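Local coordinates for protein beta-galactosidase (Marinomonas sp. ef1, PDB 6Y2K) that hydrolyses terminal beta-D-galactose units from beta-galactosides as a cold-active hexameric enzyme of glycoside hydrolase family 42, at residues Y604-P607 against R611-E614; I619-Y624 against V629-Q634; G410-M415 against E444-L449; M643-G646 against V650-W653; L287-P292 against V334-W339. One frame throughout, in Å; residues are numbered along the deposited sequence.

Overall arrangement
Along the chain the order is contact 5, contact 3, contact 1, contact 2 and contact 4, and together they show how the parts of a multidomain glycosidase are joined. Contact 5 belongs to the TIM barrel and contact 3 to the trimerisation domain, their centres about 19 Å apart. Contacts 1, 2 and 4 share the four-stranded antiparallel sheet of the C-terminal part; the centres of contacts 2 and 4 are only about 5 Å apart, and those of contacts 1 and 2 about 7 Å. The widest separation, about 22 Å, divides contacts 3 and 4. Atoms of contact 5 touch all the others, so small sheet, barrel and trimerisation domain pack against one another.

Contact 1 of 5, residues Y604-P607 against R611-E614; sequences YYLP and RVRE
The backbone segments 604-607 and 611-614 come closest at Leu606 and Arg611, whose CA atoms are 7.0 Å apart, and no hydrogen bond joins them. Leu606 bridges the gap with its two methyl groups. With its CG anti to the carbonyl carbon (chi1 -68°), the branch projects at the strand: CD1 rests on the backbone, 3.9 Å from Arg611 CA and 4.0 Å from Val612 N, while CD2 meets a methyl group, 4.0 Å from Val612 CG2. The two side chains cross at about a right angle, and Val612 CG2 lies near both leucine methyls. Strand 610-615 is an edge strand, within this chain, of the four-stranded antiparallel sheet, and the preceding loop folds back over it through this leucine. The loop itself is anchored by backbone hydrogen bonds of Tyr604 to Leu449 and of Leu606 to Glu448 near the end of helix 435-448, and Tyr605 also forms one to a second subunit. Arg611 starts out away from the loop; its guanidinium group forms a salt bridge through NE to Asp293. Beyond the leucine, Val612 packs on Phe631.

Contact 2 of 5, residues I619-Y624 against V629-Q634; sequences IFAFNY and VVFEPQ
Two layers of beta structure meet where Ala621 and Asn623, on strand 618-623 of the four-stranded antiparallel sheet, face Phe631 and Val629 in the segment that opens with the short strand 629-630. The segments run antiparallel, Ala621 opposite Phe631 and Asn623 opposite Val629, yet no hydrogen bond passes between them: strand 618-623 pairs within its own sheet, and 629-630 pairs with 644-645. The contact is made mainly by side chains. Phe631 has its CG anti to the backbone N (chi1 173°), which carries the ring across to the small alanine; Ala621 CB approaches the ring obliquely, 3.5 Å from Phe631 CD2 and 3.7 Å from Phe631 CE2. One face of the same ring is covered from within its own segment by Pro633 N, 4.0 Å above the plane and offset toward the rim. At the other end Asn623 reaches over with its amide, ND2 lying 3.6 Å from Val629 CG2, a van der Waals contact between chains that cross obliquely. The polar needs of that amide are met outside the pair: OD1 bonds to Ser625 OG, and ND2 donates to Asn627 O and Leu645 O. Outward, the backbone of Val630 bonds to a second subunit, where its side chain packs on Gly565. The chemistry is therefore divided. An apolar contact of methyl and ring joins the layers at Phe631, whereas at Val629 a buried amide, fixed in rotation by its several bonds, presents its nitrogen flank to a methyl group.

Contact 3 of 5, residues G410-M415 against E444-L449; sequences GKVALM and EAMREL
Met446 leaves helix 435-448 with its CG anti to the carbonyl carbon (chi1 -68°) and is extended from there to its methyl, while Val412 on strand 412-415 has CG1 anti to its backbone N (chi1 178°); these two choices bring the end of the methionine to the valine branch. The pair belongs to a beta-alpha-beta crossover of the trimerisation domain, whose connection holds helices 418-426 and 435-448, the second packing on strand 412-415, and which ends in strand 453-456, the parallel neighbour of 412-415 in the sheet. The backbones stay well apart, with CA atoms of Val412 and Met446 8.8 Å from each other, and a long unbranched side chain is what spans that interval. Val412 CG1 lies 3.9 Å from Met446 CE and 4.0 Å from Met446 SD, so the methyl group meets both the sulfur and its terminal carbon. Ala413, next along the strand, points away and packs on Leu468 of strand 467-470, as expected of alternation in a strand. Met446 also packs on Val469, and Leu601 and Leu467 pack on Val412. Two polar residues of the helix turn to other partners: Arg447 NE forms a salt bridge to Asp293, and Glu444 OE1 accepts a hydrogen bond from His291 NE2, both in the TIM-barrel part of the chain. On the strand side, the lesser partner of the methionine methyl is Leu414 CD1, 4.4 Å from Met446 CE.

Contact 4 of 5, residues M643-G646 against V650-W653; sequences MCLG and VAIW
Leu645 and Ala651 press together more tightly than carbon atoms usually do: Leu645 CD2 is 3.5 Å from Ala651 CB. The same methyl also lies 3.5 Å from Ala651 N and 3.7 Å from Val650 C, so it rests on the peptide group as well as on the alanine side chain. With CG anti to the carbonyl carbon (chi1 -82°), the end of the leucine comes nearer the strand than its first bond would suggest. A second, looser touch lies at the far end of the segments, where the six-membered part of the Trp653 indole meets Met643. There Trp653 CZ2 is 4.1 Å from Met643 CA, which sits at the ring edge near its plane, and 4.2 Å from Met643 CB; the thioether end of the methionine leads away. Topologically the chain doubles back between two layers, since strand 644-645 pairs with 629-630 whereas strand 649-655 is an inner strand of the four-stranded antiparallel sheet. Each side is held by its own backbone pairing: Met643 and Leu645 bond to Phe631 and Val629, and Ala651 pairs with Ala621. Near the reversal Gly646 N bonds to Asp649 OD2. Farther out, Pro633, Ala636 and Leu638 pack on the tryptophan, and on the other side of the strand Val650 packs on Trp339 of helix 333-343.

Contact 5 of 5, residues L287-P292 against V334-W339; sequences LRVGHP and VRLWTW
Trp337 donates its indole N-H to the backbone carbonyl of Val289, and this bond is the close part of a contact within the TIM-barrel domain, outside its ring of strands. Helix 333-343 joins the seventh and eighth barrel strands, 310-315 and 348-352, while 287-292 is a loop between the sixth and seventh. The hydrogen bond runs 2.9 Å from Trp337 NE1 to Val289 O at an N-H...O angle of 159°. The oxygen lies almost in the indole plane, while the nitrogen sits 30° off the plane of the carbonyl. At the positive phi (83°) of the neighbouring Gly290 a beta carbon would be jammed against the carbonyl oxygen of the residue before, so glycine suits the position. The indole is backed by its own helix, with Val334 N 4.1 Å above one face and offset toward the rim, and Pro329 packs on it too. Elsewhere the approach is slacker: Arg288 O is 4.3 Å from Trp337 CZ2, reached obliquely. Arg288, partly exposed, extends away from the helix, and its NH1 forms a salt bridge to Asp527 of a third subunit, which makes this margin part of a subunit interface. Within the helix, Val334 O accepts twice, 3.0 Å from Thr338 N and 2.7 Å from Thr338 OG1, the two donors arriving from opposite faces of its carbonyl plane.

Contact 1 of 5, residues Y604-P607 against R611-E614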
# COMPACT_ATOMS: atom_id res chain seq x y z
N TYR A 604 -35.47 -0.51 -6.96
CA TYR A 604 -34.98 0.55 -6.08
C TYR A 604 -33.61 0.12 -5.57
O TYR A 604 -33.50 -0.95 -4.99
CB TYR A 604 -35.95 0.74 -4.90
CG TYR A 604 -35.66 1.96 -4.04
CD1 TYR A 604 -34.61 1.96 -3.12
CD2 TYR A 604 -36.45 3.11 -4.14
CE1 TYR A 604 -34.35 3.08 -2.34
CE2 TYR A 604 -36.20 4.23 -3.36
CZ TYR A 604 -35.15 4.21 -2.46
OH TYR A 604 -34.89 5.32 -1.69
N TYR A 605 -32.58 0.94 -5.80
CA TYR A 605 -31.25 0.67 -5.28
C TYR A 605 -31.26 0.99 -3.79
O TYR A 605 -31.13 2.16 -3.40
CB TYR A 605 -30.17 1.49 -6.00
CG TYR A 605 -29.77 0.99 -7.37
CD1 TYR A 605 -30.62 1.13 -8.47
CD2 TYR A 605 -28.52 0.41 -7.58
CE1 TYR A 605 -30.25 0.68 -9.74
CE2 TYR A 605 -28.14 -0.05 -8.85
CZ TYR A 605 -29.01 0.09 -9.92
OH TYR A 605 -28.62 -0.36 -11.18
N LEU A 606 -31.46 -0.04 -2.97
CA LEU A 606 -31.52 0.14 -1.52
C LEU A 606 -30.18 0.58 -0.95
O LEU A 606 -29.14 0.32 -1.58
CB LEU A 606 -31.96 -1.16 -0.83
CG LEU A 606 -33.40 -1.64 -1.08
CD1 LEU A 606 -33.55 -3.09 -0.63
CD2 LEU A 606 -34.40 -0.76 -0.35
N PRO A 607 -30.18 1.24 0.23
CA PRO A 607 -28.92 1.54 0.92
C PRO A 607 -28.13 0.27 1.23
O PRO A 607 -28.72 -0.83 1.29
CB PRO A 607 -29.38 2.22 2.22
CG PRO A 607 -30.78 2.69 1.97
CD PRO A 607 -31.36 1.74 0.97
N ARG A 611 -32.39 -4.56 3.16
CA ARG A 611 -33.16 -5.50 2.37
C ARG A 611 -34.63 -5.29 2.68
O ARG A 611 -34.97 -4.81 3.77
CB ARG A 611 -32.76 -6.94 2.70
CG ARG A 611 -31.33 -7.31 2.34
CD ARG A 611 -31.18 -7.41 0.83
NE ARG A 611 -29.89 -7.94 0.41
CZ ARG A 611 -28.77 -7.24 0.29
NH1 ARG A 611 -28.72 -5.94 0.59
NH2 ARG A 611 -27.66 -7.85 -0.10
N VAL A 612 -35.48 -5.64 1.71
CA VAL A 612 -36.93 -5.51 1.81
C VAL A 612 -37.58 -6.74 1.17
O VAL A 612 -37.04 -7.33 0.22
CB VAL A 612 -37.43 -4.22 1.12
CG1 VAL A 612 -38.95 -4.14 1.12
CG2 VAL A 612 -36.89 -3.00 1.83
N ARG A 613 -38.72 -7.13 1.71
CA ARG A 613 -39.54 -8.17 1.10
C ARG A 613 -41.01 -7.92 1.45
O ARG A 613 -41.30 -7.36 2.51
CB ARG A 613 -39.09 -9.58 1.54
CG ARG A 613 -39.59 -10.66 0.61
CD ARG A 613 -39.04 -12.05 0.92
NE ARG A 613 -39.31 -12.92 -0.22
CZ ARG A 613 -40.49 -13.46 -0.54
NH1 ARG A 613 -40.59 -14.19 -1.64
NH2 ARG A 613 -41.57 -13.27 0.23
N GLU A 614 -41.91 -8.32 0.55
CA GLU A 614 -43.35 -8.14 0.74
C GLU A 614 -44.09 -9.46 0.92
O GLU A 614 -43.74 -10.46 0.29
CB GLU A 614 -43.96 -7.42 -0.46
CG GLU A 614 -43.35 -6.05 -0.72
CD GLU A 614 -44.10 -5.25 -1.77
OE1 GLU A 614 -43.78 -4.06 -1.92
OE2 GLU A 614 -45.01 -5.80 -2.44

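Contact 2 of 5, residues I619-Y624 against V629-Q634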
# COMPACT_ATOMS: atom_id res chain seq x y z
N ILE A 619 -45.01 -4.94 4.30
CA ILE A 619 -43.64 -4.66 3.83
C ILE A 619 -42.70 -4.89 5.01
O ILE A 619 -42.88 -4.29 6.07
CB ILE A 619 -43.45 -3.19 3.37
CG1 ILE A 619 -44.60 -2.71 2.48
CG2 ILE A 619 -42.14 -3.04 2.62
CD1 ILE A 619 -44.54 -3.25 1.07
N PHE A 620 -41.70 -5.76 4.83
CA PHE A 620 -40.71 -6.04 5.88
C PHE A 620 -39.40 -5.40 5.46
O PHE A 620 -38.94 -5.65 4.36
CB PHE A 620 -40.50 -7.55 6.07
CG PHE A 620 -41.76 -8.34 6.38
CD1 PHE A 620 -42.64 -8.71 5.37
CD2 PHE A 620 -42.06 -8.73 7.68
CE1 PHE A 620 -43.79 -9.44 5.65
CE2 PHE A 620 -43.20 -9.46 7.97
CZ PHE A 620 -44.08 -9.82 6.95
N ALA A 621 -38.80 -4.57 6.32
CA ALA A 621 -37.51 -3.95 6.03
C ALA A 621 -36.50 -4.35 7.08
O ALA A 621 -36.84 -4.44 8.26
CB ALA A 621 -37.65 -2.44 5.98
N PHE A 622 -35.25 -4.56 6.64
CA PHE A 622 -34.15 -5.09 7.45
C PHE A 622 -32.87 -4.29 7.23
O PHE A 622 -32.57 -3.88 6.11
CB PHE A 622 -33.87 -6.55 7.05
CG PHE A 622 -35.08 -7.43 7.15
CD1 PHE A 622 -35.44 -7.99 8.36
CD2 PHE A 622 -35.89 -7.64 6.03
CE1 PHE A 622 -36.58 -8.77 8.46
CE2 PHE A 622 -37.03 -8.42 6.13
CZ PHE A 622 -37.37 -8.99 7.35
N ASN A 623 -32.11 -4.07 8.30
CA ASN A 623 -30.83 -3.38 8.21
C ASN A 623 -29.75 -4.28 8.81
O ASN A 623 -29.67 -4.42 10.03
CB ASN A 623 -30.88 -2.04 8.95
CG ASN A 623 -29.59 -1.23 8.83
OD1 ASN A 623 -28.66 -1.60 8.12
ND2 ASN A 623 -29.55 -0.10 9.54
N TYR A 624 -28.94 -4.88 7.94
CA TYR A 624 -27.81 -5.72 8.32
C TYR A 624 -26.50 -4.93 8.54
O TYR A 624 -25.51 -5.53 8.94
CB TYR A 624 -27.58 -6.81 7.25
CG TYR A 624 -28.73 -7.80 7.08
CD1 TYR A 624 -29.84 -7.48 6.30
CD2 TYR A 624 -28.70 -9.05 7.70
CE1 TYR A 624 -30.88 -8.36 6.14
CE2 TYR A 624 -29.75 -9.95 7.54
CZ TYR A 624 -30.84 -9.59 6.76
OH TYR A 624 -31.91 -10.45 6.60
N VAL A 629 -30.05 3.78 9.15
CA VAL A 629 -30.36 4.25 7.80
C VAL A 629 -31.86 4.41 7.69
O VAL A 629 -32.62 3.70 8.34
CB VAL A 629 -29.85 3.30 6.69
CG1 VAL A 629 -28.34 3.15 6.76
CG2 VAL A 629 -30.50 1.94 6.78
N VAL A 630 -32.28 5.33 6.83
CA VAL A 630 -33.68 5.65 6.65
C VAL A 630 -34.24 4.80 5.52
O VAL A 630 -33.67 4.74 4.42
CB VAL A 630 -33.86 7.16 6.42
CG1 VAL A 630 -35.30 7.50 6.06
CG2 VAL A 630 -33.43 7.92 7.68
N PHE A 631 -35.34 4.10 5.82
CA PHE A 631 -36.15 3.44 4.80
C PHE A 631 -37.60 3.84 5.01
O PHE A 631 -38.16 3.61 6.08
CB PHE A 631 -36.00 1.91 4.85
CG PHE A 631 -36.94 1.20 3.92
CD1 PHE A 631 -36.67 1.14 2.56
CD2 PHE A 631 -38.14 0.65 4.39
CE1 PHE A 631 -37.56 0.53 1.69
CE2 PHE A 631 -39.02 0.03 3.53
CZ PHE A 631 -38.73 -0.03 2.17
N GLU A 632 -38.20 4.42 3.98
CA GLU A 632 -39.58 4.86 4.02
C GLU A 632 -40.26 4.42 2.72
O GLU A 632 -40.03 5.04 1.67
CB GLU A 632 -39.65 6.38 4.17
CG GLU A 632 -41.07 6.92 4.28
CD GLU A 632 -41.13 8.44 4.35
OE1 GLU A 632 -40.12 9.11 4.02
OE2 GLU A 632 -42.20 8.97 4.73
N PRO A 633 -41.08 3.36 2.78
CA PRO A 633 -41.82 2.98 1.58
C PRO A 633 -42.95 3.98 1.33
O PRO A 633 -43.42 4.63 2.27
CB PRO A 633 -42.35 1.59 1.92
CG PRO A 633 -42.43 1.55 3.41
CD PRO A 633 -41.51 2.59 3.96
N GLN A 634 -43.34 4.14 0.07
CA GLN A 634 -44.41 5.08 -0.27
C GLN A 634 -45.77 4.42 -0.03
O GLN A 634 -45.91 3.21 -0.15
CB GLN A 634 -44.26 5.57 -1.72
CG GLN A 634 -44.55 4.54 -2.81
CD GLN A 634 -43.93 4.88 -4.16
OE1 GLN A 634 -42.94 5.62 -4.25
NE2 GLN A 634 -44.51 4.34 -5.23

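Contact 3 of 5, residues G410-M415 against E444-L449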
# COMPACT_ATOMS: atom_id res chain seq x y z
N GLY A 410 -42.80 -14.22 -4.89
CA GLY A 410 -42.31 -13.10 -5.70
C GLY A 410 -42.77 -13.24 -7.14
O GLY A 410 -43.20 -14.31 -7.57
N LYS A 411 -42.67 -12.14 -7.90
CA LYS A 411 -42.95 -12.15 -9.34
C LYS A 411 -41.70 -12.34 -10.19
O LYS A 411 -41.78 -12.39 -11.42
CB LYS A 411 -43.66 -10.86 -9.73
CG LYS A 411 -44.92 -10.63 -8.92
CD LYS A 411 -45.85 -9.63 -9.57
CE LYS A 411 -47.12 -9.48 -8.73
NZ LYS A 411 -48.20 -8.86 -9.54
N VAL A 412 -40.54 -12.41 -9.53
CA VAL A 412 -39.27 -12.76 -10.16
C VAL A 412 -38.89 -14.16 -9.71
O VAL A 412 -38.92 -14.45 -8.51
CB VAL A 412 -38.14 -11.78 -9.76
CG1 VAL A 412 -36.82 -12.19 -10.39
CG2 VAL A 412 -38.52 -10.36 -10.17
N ALA A 413 -38.54 -15.02 -10.67
CA ALA A 413 -38.08 -16.38 -10.40
C ALA A 413 -36.63 -16.56 -10.84
O ALA A 413 -36.22 -16.11 -11.92
CB ALA A 413 -38.97 -17.39 -11.10
N LEU A 414 -35.85 -17.21 -9.97
CA LEU A 414 -34.50 -17.66 -10.27
C LEU A 414 -34.54 -19.19 -10.29
O LEU A 414 -34.89 -19.80 -9.29
CB LEU A 414 -33.54 -17.15 -9.20
CG LEU A 414 -32.04 -17.47 -9.35
CD1 LEU A 414 -31.22 -16.46 -8.57
CD2 LEU A 414 -31.68 -18.89 -8.91
N MET A 415 -34.20 -19.81 -11.41
CA MET A 415 -34.25 -21.27 -11.54
C MET A 415 -32.95 -21.92 -11.05
O MET A 415 -31.88 -21.71 -11.65
CB MET A 415 -34.50 -21.67 -13.00
CG MET A 415 -34.64 -23.17 -13.25
SD MET A 415 -35.18 -23.55 -14.93
CE MET A 415 -36.90 -23.07 -14.81
N GLU A 444 -28.16 -11.80 -5.06
CA GLU A 444 -27.75 -10.60 -4.33
C GLU A 444 -28.09 -9.31 -5.08
O GLU A 444 -28.59 -8.36 -4.49
CB GLU A 444 -26.25 -10.64 -4.01
CG GLU A 444 -25.70 -9.39 -3.34
CD GLU A 444 -24.21 -9.49 -3.05
OE1 GLU A 444 -23.79 -9.13 -1.93
OE2 GLU A 444 -23.46 -9.92 -3.95
N ALA A 445 -27.80 -9.30 -6.38
CA ALA A 445 -28.14 -8.16 -7.25
C ALA A 445 -29.66 -7.88 -7.28
O ALA A 445 -30.08 -6.72 -7.17
CB ALA A 445 -27.61 -8.39 -8.65
N MET A 446 -30.46 -8.93 -7.40
CA MET A 446 -31.93 -8.81 -7.33
C MET A 446 -32.37 -8.20 -6.00
O MET A 446 -33.22 -7.30 -5.97
CB MET A 446 -32.61 -10.18 -7.46
CG MET A 446 -32.50 -10.84 -8.83
SD MET A 446 -33.19 -12.50 -8.75
CE MET A 446 -33.00 -12.96 -10.46
N ARG A 447 -31.76 -8.69 -4.92
CA ARG A 447 -32.10 -8.24 -3.57
C ARG A 447 -31.67 -6.80 -3.28
O ARG A 447 -32.39 -6.07 -2.59
CB ARG A 447 -31.50 -9.18 -2.54
CG ARG A 447 -32.15 -10.57 -2.55
CD ARG A 447 -33.20 -10.67 -1.46
NE ARG A 447 -32.56 -10.67 -0.14
CZ ARG A 447 -33.19 -10.46 1.02
NH1 ARG A 447 -34.50 -10.22 1.06
NH2 ARG A 447 -32.48 -10.48 2.15
N GLU A 448 -30.51 -6.40 -3.82
CA GLU A 448 -30.05 -4.99 -3.73
C GLU A 448 -30.97 -4.03 -4.51
O GLU A 448 -30.94 -2.82 -4.26
CB GLU A 448 -28.61 -4.86 -4.23
CG GLU A 448 -27.58 -5.43 -3.26
CD GLU A 448 -26.15 -5.44 -3.81
OE1 GLU A 448 -25.97 -5.47 -5.04
OE2 GLU A 448 -25.20 -5.44 -3.00
N LEU A 449 -31.75 -4.56 -5.45
CA LEU A 449 -32.78 -3.81 -6.17
C LEU A 449 -34.16 -3.88 -5.52
O LEU A 449 -35.15 -3.41 -6.11
CB LEU A 449 -32.86 -4.30 -7.62
CG LEU A 449 -31.64 -4.01 -8.48
CD1 LEU A 449 -31.78 -4.70 -9.83
CD2 LEU A 449 -31.43 -2.51 -8.67

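Contact 4 of 5, residues M643-G646 against V650-W653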
# COMPACT_ATOMS: atom_id res chain seq x y z
N MET A 643 -38.89 4.34 10.93
CA MET A 643 -38.39 4.81 9.65
C MET A 643 -36.86 4.90 9.67
O MET A 643 -36.22 4.65 8.66
CB MET A 643 -39.01 6.18 9.35
CG MET A 643 -38.79 6.69 7.94
SD MET A 643 -39.78 8.17 7.60
CE MET A 643 -39.18 9.26 8.88
N CYS A 644 -36.31 5.25 10.83
CA CYS A 644 -34.87 5.18 11.07
C CYS A 644 -34.51 3.77 11.55
O CYS A 644 -34.56 3.47 12.75
CB CYS A 644 -34.42 6.24 12.08
SG CYS A 644 -34.75 7.94 11.52
N LEU A 645 -34.17 2.91 10.60
CA LEU A 645 -33.79 1.52 10.89
C LEU A 645 -32.45 1.45 11.57
O LEU A 645 -31.43 1.75 10.96
CB LEU A 645 -33.67 0.70 9.60
CG LEU A 645 -34.90 0.10 8.94
CD1 LEU A 645 -34.44 -0.61 7.68
CD2 LEU A 645 -35.61 -0.86 9.89
N GLY A 646 -32.44 1.01 12.83
CA GLY A 646 -31.18 0.79 13.55
C GLY A 646 -30.33 -0.33 12.97
O GLY A 646 -30.77 -1.09 12.11
N VAL A 650 -35.32 -4.24 12.43
CA VAL A 650 -36.43 -4.62 11.58
C VAL A 650 -37.51 -3.54 11.68
O VAL A 650 -37.78 -3.05 12.77
CB VAL A 650 -37.07 -5.95 12.06
CG1 VAL A 650 -38.20 -6.39 11.14
CG2 VAL A 650 -36.02 -7.05 12.18
N ALA A 651 -38.11 -3.18 10.54
CA ALA A 651 -39.34 -2.39 10.54
C ALA A 651 -40.37 -3.06 9.65
O ALA A 651 -40.02 -3.68 8.64
CB ALA A 651 -39.07 -0.96 10.07
N ILE A 652 -41.64 -2.94 10.05
CA ILE A 652 -42.76 -3.56 9.33
C ILE A 652 -43.82 -2.50 9.06
O ILE A 652 -44.25 -1.80 9.99
CB ILE A 652 -43.36 -4.74 10.13
CG1 ILE A 652 -42.25 -5.74 10.50
CG2 ILE A 652 -44.47 -5.41 9.31
CD1 ILE A 652 -42.70 -6.95 11.28
N TRP A 653 -44.22 -2.39 7.80
CA TRP A 653 -45.17 -1.39 7.32
C TRP A 653 -46.35 -2.10 6.66
O TRP A 653 -46.19 -3.21 6.15
CB TRP A 653 -44.51 -0.49 6.26
CG TRP A 653 -43.32 0.33 6.71
CD1 TRP A 653 -42.07 -0.14 7.05
CD2 TRP A 653 -43.25 1.75 6.84
NE1 TRP A 653 -41.24 0.91 7.40
CE2 TRP A 653 -41.95 2.08 7.28
CE3 TRP A 653 -44.18 2.78 6.63
CZ2 TRP A 653 -41.55 3.40 7.51
CZ3 TRP A 653 -43.78 4.10 6.86
CH2 TRP A 653 -42.47 4.39 7.29

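Contact 5 of 5, residues L287-P292 against V334-W339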
# COMPACT_ATOMS: atom_id res chain seq x y z
N LEU A 287 -19.79 -9.68 10.34
CA LEU A 287 -19.37 -10.64 11.38
C LEU A 287 -20.49 -11.11 12.31
O LEU A 287 -20.61 -12.30 12.56
CB LEU A 287 -18.27 -10.02 12.25
CG LEU A 287 -17.71 -10.85 13.41
CD1 LEU A 287 -16.92 -12.04 12.88
CD2 LEU A 287 -16.83 -10.00 14.31
N ARG A 288 -21.27 -10.17 12.83
CA ARG A 288 -22.24 -10.45 13.90
C ARG A 288 -23.70 -10.58 13.45
O ARG A 288 -24.58 -10.78 14.30
CB ARG A 288 -22.13 -9.38 14.99
CG ARG A 288 -20.73 -9.26 15.60
CD ARG A 288 -20.77 -8.47 16.90
NE ARG A 288 -19.43 -8.28 17.45
CZ ARG A 288 -18.72 -9.21 18.10
NH1 ARG A 288 -19.21 -10.44 18.28
NH2 ARG A 288 -17.51 -8.92 18.55
N VAL A 289 -23.96 -10.47 12.14
CA VAL A 289 -25.32 -10.66 11.58
C VAL A 289 -25.44 -11.64 10.40
O VAL A 289 -26.56 -12.05 10.06
CB VAL A 289 -25.95 -9.31 11.17
CG1 VAL A 289 -26.12 -8.41 12.39
CG2 VAL A 289 -25.12 -8.60 10.10
N GLY A 290 -24.33 -12.00 9.77
CA GLY A 290 -24.35 -12.81 8.56
C GLY A 290 -24.58 -11.95 7.34
O GLY A 290 -25.01 -10.80 7.44
N HIS A 291 -24.29 -12.50 6.16
CA HIS A 291 -24.48 -11.76 4.92
C HIS A 291 -25.98 -11.51 4.74
O HIS A 291 -26.79 -12.37 5.09
CB HIS A 291 -23.90 -12.54 3.73
CG HIS A 291 -23.94 -11.79 2.44
ND1 HIS A 291 -25.02 -11.85 1.58
CD2 HIS A 291 -23.04 -10.96 1.87
CE1 HIS A 291 -24.77 -11.08 0.53
NE2 HIS A 291 -23.58 -10.53 0.68
N PRO A 292 -26.36 -10.33 4.21
CA PRO A 292 -27.80 -10.00 4.08
C PRO A 292 -28.69 -10.99 3.31
O PRO A 292 -29.91 -11.00 3.52
CB PRO A 292 -27.77 -8.66 3.34
CG PRO A 292 -26.51 -8.03 3.82
CD PRO A 292 -25.53 -9.16 3.86
N VAL A 334 -31.05 -12.13 16.65
CA VAL A 334 -31.96 -13.29 16.66
C VAL A 334 -33.37 -12.85 16.23
O VAL A 334 -34.04 -13.54 15.46
CB VAL A 334 -31.97 -14.02 18.03
CG1 VAL A 334 -33.01 -15.15 18.02
CG2 VAL A 334 -30.57 -14.54 18.37
N ARG A 335 -33.81 -11.69 16.73
CA ARG A 335 -35.05 -11.06 16.27
C ARG A 335 -35.01 -10.80 14.76
O ARG A 335 -35.97 -11.09 14.05
CB ARG A 335 -35.31 -9.76 17.03
CG ARG A 335 -36.35 -8.83 16.40
CD ARG A 335 -36.75 -7.75 17.38
NE ARG A 335 -37.72 -6.83 16.80
CZ ARG A 335 -37.42 -5.73 16.10
NH1 ARG A 335 -36.16 -5.38 15.84
NH2 ARG A 335 -38.41 -4.98 15.63
N LEU A 336 -33.88 -10.24 14.30
CA LEU A 336 -33.67 -9.94 12.89
C LEU A 336 -33.88 -11.18 12.03
O LEU A 336 -34.64 -11.14 11.07
CB LEU A 336 -32.25 -9.37 12.67
CG LEU A 336 -31.89 -8.62 11.39
CD1 LEU A 336 -30.42 -8.24 11.46
CD2 LEU A 336 -32.14 -9.40 10.11
N TRP A 337 -33.20 -12.27 12.39
CA TRP A 337 -33.26 -13.51 11.60
C TRP A 337 -34.64 -14.13 11.61
O TRP A 337 -35.07 -14.73 10.62
CB TRP A 337 -32.23 -14.54 12.11
CG TRP A 337 -30.79 -14.08 12.06
CD1 TRP A 337 -30.21 -13.31 11.10
CD2 TRP A 337 -29.76 -14.42 13.00
NE1 TRP A 337 -28.87 -13.12 11.39
CE2 TRP A 337 -28.57 -13.79 12.55
CE3 TRP A 337 -29.73 -15.18 14.18
CZ2 TRP A 337 -27.36 -13.90 13.24
CZ3 TRP A 337 -28.52 -15.29 14.87
CH2 TRP A 337 -27.34 -14.65 14.39
N THR A 338 -35.34 -14.00 12.74
CA THR A 338 -36.69 -14.55 12.89
C THR A 338 -37.68 -13.82 11.97
O THR A 338 -38.38 -14.48 11.20
CB THR A 338 -37.16 -14.50 14.36
OG1 THR A 338 -36.18 -15.15 15.19
CG2 THR A 338 -38.51 -15.21 14.55
N TRP A 339 -37.73 -12.49 12.06
CA TRP A 339 -38.58 -11.70 11.14
C TRP A 339 -38.20 -11.91 9.69
O TRP A 339 -39.07 -11.96 8.83
CB TRP A 339 -38.55 -10.21 11.47
CG TRP A 339 -39.53 -9.84 12.52
CD1 TRP A 339 -39.26 -9.37 13.76
CD2 TRP A 339 -40.95 -9.95 12.42
NE1 TRP A 339 -40.43 -9.17 14.45
CE2 TRP A 339 -41.49 -9.52 13.65
CE3 TRP A 339 -41.82 -10.37 11.41
CZ2 TRP A 339 -42.86 -9.50 13.90
CZ3 TRP A 339 -43.20 -10.35 11.66
CH2 TRP A 339 -43.70 -9.91 12.89